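Local atomic coordinates of RNA-binding protein RMD9, mitochondrial (Saccharomyces cerevisiae S288C, PDB entry 7A9X), a protein that binds a dodecameric RNA motif in the 3'-UTR of mitochondrial mRNAs and takes part in their processing or stability. Residues 173-178 with 209-214. Numbering follows the deposited sequence.
Sequences HLLTSF and PKVVGF. With nucleotides of chain B.
The ring of Phe214 packs against the backbone of Leu175 and Thr176, with the amide N of Thr176 over one of its faces and the carbonyl O of Leu175 meeting it obliquely; the imidazole of His173 presents its edge to RNA, the phosphorus of A4 of chain B lying in the ring plane. Helix 168-180 is assigned to the first pentatricopeptide (PPR) repeat and helix 209-223 to the second, so the contact probably lies at the joint between successive repeats. Their segments run nearly parallel, 10° apart, with axes 10.3 Å from each other.

Phe214 bridges the two helices: with CG anti to the backbone N (chi1 168°), its ring lies against Leu175 and Thr176. CZ comes to 3.1 Å from Leu175 O, while CE1 rests 3.5 Å from Thr176 CA. On the Leu175 side, CE2 lies 3.5 Å from Leu175 CB. Thr176 OG1 touches CD1 at 3.6 Å, yet its hydrogen bond goes back to Thr172 O. Beside the ring, Leu175 CD1 meets Val211 CG1 at 3.8 Å, the two side chains crossing at about a right angle, and Ile190 and Trp191 of helix 184-193 pack on this pair. Replacing Phe214 with an alanine would probably open a gap between the two repeats and leave Leu175 CB without its aromatic partner.

Both helices also face the RNA. His173 NE2 donates to OP1 of A4 of chain B at 2.7 Å, with an N-H...O angle of 152°; His173 ND1 is hydrogen-bonded to ND1 of His116 and the ring stacks with His113, which probably helps fix its orientation. From the second repeat, Lys210 reaches out in an extended chain, bringing NZ within 3.5 Å of N7 of A3 of chain B.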
loop_
_atom_site.group_PDB
_atom_site.type_symbol
_atom_site.label_atom_id
_atom_site.label_comp_id
_atom_site.label_asym_id
_atom_site.label_seq_id
_atom_site.Cartn_x
_atom_site.Cartn_y
_atom_site.Cartn_z
ATOM N N HIS A 173 16.935 -2.182 -12.671
ATOM C CA HIS A 173 15.723 -2.891 -12.274
ATOM C C HIS A 173 15.931 -3.678 -10.985
ATOM O O HIS A 173 14.985 -3.846 -10.207
ATOM C CB HIS A 173 15.249 -3.815 -13.396
ATOM C CG HIS A 173 14.637 -3.095 -14.558
ATOM N ND1 HIS A 173 13.356 -2.588 -14.530
ATOM C CD2 HIS A 173 15.129 -2.804 -15.785
ATOM C CE1 HIS A 173 13.087 -2.010 -15.688
ATOM N NE2 HIS A 173 14.147 -2.128 -16.467
ATOM N N LEU A 174 17.152 -4.160 -10.736
ATOM C CA LEU A 174 17.421 -4.886 -9.497
ATOM C C LEU A 174 17.318 -3.960 -8.293
ATOM O O LEU A 174 16.631 -4.271 -7.312
ATOM C CB LEU A 174 18.804 -5.533 -9.557
ATOM C CG LEU A 174 19.180 -6.440 -8.383
ATOM C CD1 LEU A 174 18.483 -7.790 -8.496
ATOM C CD2 LEU A 174 20.690 -6.615 -8.276
ATOM N N LEU A 175 17.999 -2.812 -8.359
ATOM C CA LEU A 175 17.997 -1.844 -7.270
ATOM C C LEU A 175 16.654 -1.143 -7.118
ATOM O O LEU A 175 16.249 -0.847 -5.989
ATOM C CB LEU A 175 19.114 -0.820 -7.491
ATOM C CG LEU A 175 20.507 -1.447 -7.598
ATOM C CD1 LEU A 175 21.504 -0.484 -8.218
ATOM C CD2 LEU A 175 20.965 -1.904 -6.229
ATOM N N THR A 176 15.963 -0.853 -8.224
ATOM C CA THR A 176 14.632 -0.265 -8.118
ATOM C C THR A 176 13.665 -1.229 -7.449
ATOM O O THR A 176 12.824 -0.817 -6.642
ATOM C CB THR A 176 14.107 0.131 -9.495
ATOM O OG1 THR A 176 15.064 0.966 -10.161
ATOM C CG2 THR A 176 12.791 0.892 -9.344
ATOM N N SER A 177 13.787 -2.523 -7.754
ATOM C CA SER A 177 12.928 -3.519 -7.125
ATOM C C SER A 177 13.142 -3.546 -5.619
ATOM O O SER A 177 12.181 -3.500 -4.844
ATOM C CB SER A 177 13.188 -4.898 -7.730
ATOM O OG SER A 177 12.855 -4.922 -9.107
ATOM N N PHE A 178 14.405 -3.604 -5.187
ATOM C CA PHE A 178 14.693 -3.604 -3.756
ATOM C C PHE A 178 14.243 -2.310 -3.092
ATOM O O PHE A 178 13.869 -2.315 -1.914
ATOM C CB PHE A 178 16.184 -3.843 -3.523
ATOM C CG PHE A 178 16.626 -5.244 -3.829
ATOM C CD1 PHE A 178 15.860 -6.328 -3.427
ATOM C CD2 PHE A 178 17.799 -5.480 -4.524
ATOM C CE1 PHE A 178 16.260 -7.622 -3.706
ATOM C CE2 PHE A 178 18.203 -6.773 -4.809
ATOM C CZ PHE A 178 17.434 -7.845 -4.397
ATOM N N PRO A 209 25.678 6.029 -15.716
ATOM C CA PRO A 209 24.893 7.192 -15.257
ATOM C C PRO A 209 23.473 6.866 -14.827
ATOM O O PRO A 209 22.982 7.456 -13.855
ATOM C CB PRO A 209 24.914 8.121 -16.479
ATOM C CG PRO A 209 26.181 7.779 -17.181
ATOM C CD PRO A 209 26.375 6.300 -16.986
ATOM N N LYS A 210 22.788 5.951 -15.518
ATOM C CA LYS A 210 21.407 5.665 -15.146
ATOM C C LYS A 210 21.325 4.926 -13.818
ATOM O O LYS A 210 20.319 5.042 -13.109
ATOM C CB LYS A 210 20.703 4.873 -16.248
ATOM C CG LYS A 210 21.319 3.526 -16.586
ATOM C CD LYS A 210 20.470 2.829 -17.636
ATOM C CE LYS A 210 21.162 1.615 -18.222
ATOM N NZ LYS A 210 20.351 1.023 -19.324
ATOM N N VAL A 211 22.365 4.170 -13.461
ATOM C CA VAL A 211 22.402 3.543 -12.145
ATOM C C VAL A 211 22.728 4.579 -11.076
ATOM O O VAL A 211 22.171 4.549 -9.971
ATOM C CB VAL A 211 23.407 2.376 -12.132
ATOM C CG1 VAL A 211 23.366 1.653 -10.794
ATOM C CG2 VAL A 211 23.125 1.411 -13.273
ATOM N N VAL A 212 23.639 5.506 -11.382
ATOM C CA VAL A 212 23.938 6.590 -10.450
ATOM C C VAL A 212 22.696 7.439 -10.209
ATOM O O VAL A 212 22.433 7.876 -9.082
ATOM C CB VAL A 212 25.110 7.443 -10.974
ATOM C CG1 VAL A 212 25.406 8.589 -10.015
ATOM C CG2 VAL A 212 26.343 6.580 -11.180
ATOM N N GLY A 213 21.910 7.675 -11.264
ATOM C CA GLY A 213 20.689 8.447 -11.111
ATOM C C GLY A 213 19.730 7.835 -10.109
ATOM O O GLY A 213 19.145 8.543 -9.288
ATOM N N PHE A 214 19.554 6.511 -10.159
ATOM C CA PHE A 214 18.726 5.861 -9.149
ATOM C C PHE A 214 19.321 6.021 -7.762
ATOM O O PHE A 214 18.579 6.129 -6.779
ATOM C CB PHE A 214 18.548 4.372 -9.455
ATOM C CG PHE A 214 17.941 3.598 -8.314
ATOM C CD1 PHE A 214 16.566 3.510 -8.179
ATOM C CD2 PHE A 214 18.743 2.990 -7.357
ATOM C CE1 PHE A 214 16.001 2.818 -7.124
ATOM C CE2 PHE A 214 18.184 2.304 -6.297
ATOM C CZ PHE A 214 16.812 2.213 -6.182
ATOM P P A B 4 12.844 0.002 -19.100
ATOM O OP1 A B 4 14.182 -0.426 -18.623
ATOM O OP2 A B 4 11.680 -0.902 -18.930
ATOM O "O5'" A B 4 12.445 1.378 -18.400
ATOM C "C5'" A B 4 13.303 2.509 -18.442
ATOM C "C4'" A B 4 12.516 3.797 -18.422
ATOM O "O4'" A B 4 11.856 3.993 -19.701
ATOM C "C3'" A B 4 11.385 3.874 -17.406
ATOM O "O3'" A B 4 11.830 4.203 -16.101
ATOM C "C2'" A B 4 10.463 4.920 -18.019
ATOM O "O2'" A B 4 10.962 6.229 -17.794
ATOM C "C1'" A B 4 10.594 4.597 -19.507
ATOM N N9 A B 4 9.554 3.646 -19.936
ATOM C C8 A B 4 9.709 2.324 -20.275
ATOM N N7 A B 4 8.586 1.730 -20.599
ATOM C C5 A B 4 7.628 2.727 -20.459
ATOM C C6 A B 4 6.235 2.737 -20.654
ATOM N N6 A B 4 5.534 1.672 -21.050
ATOM N N1 A B 4 5.576 3.895 -20.429
ATOM C C2 A B 4 6.276 4.966 -20.032
ATOM N N3 A B 4 7.586 5.081 -19.815
ATOM C C4 A B 4 8.210 3.913 -20.049
ATOM P P A B 3 16.681 3.976 -21.346
ATOM O OP1 A B 3 15.719 4.955 -20.776
ATOM O OP2 A B 3 17.935 3.660 -20.615
ATOM O "O5'" A B 3 15.899 2.610 -21.577
ATOM C "C5'" A B 3 14.659 2.585 -22.264
ATOM C "C4'" A B 3 14.239 1.171 -22.567
ATOM O "O4'" A B 3 15.216 0.553 -23.441
ATOM C "C3'" A B 3 14.162 0.236 -21.370
ATOM O "O3'" A B 3 12.939 0.367 -20.662
ATOM C "C2'" A B 3 14.365 -1.136 -22.001
ATOM O "O2'" A B 3 13.159 -1.605 -22.589
ATOM C "C1'" A B 3 15.355 -0.814 -23.122
ATOM N N9 A B 3 16.754 -1.060 -22.726
ATOM C C8 A B 3 17.631 -0.179 -22.140
ATOM N N7 A B 3 18.815 -0.690 -21.905
ATOM C C5 A B 3 18.712 -1.994 -22.368
ATOM C C6 A B 3 19.627 -3.061 -22.406
ATOM N N6 A B 3 20.879 -2.979 -21.953
ATOM N N1 A B 3 19.206 -4.233 -22.932
ATOM C C2 A B 3 17.950 -4.318 -23.387
ATOM N N3 A B 3 16.998 -3.387 -23.407
ATOM C C4 A B 3 17.448 -2.237 -22.875
#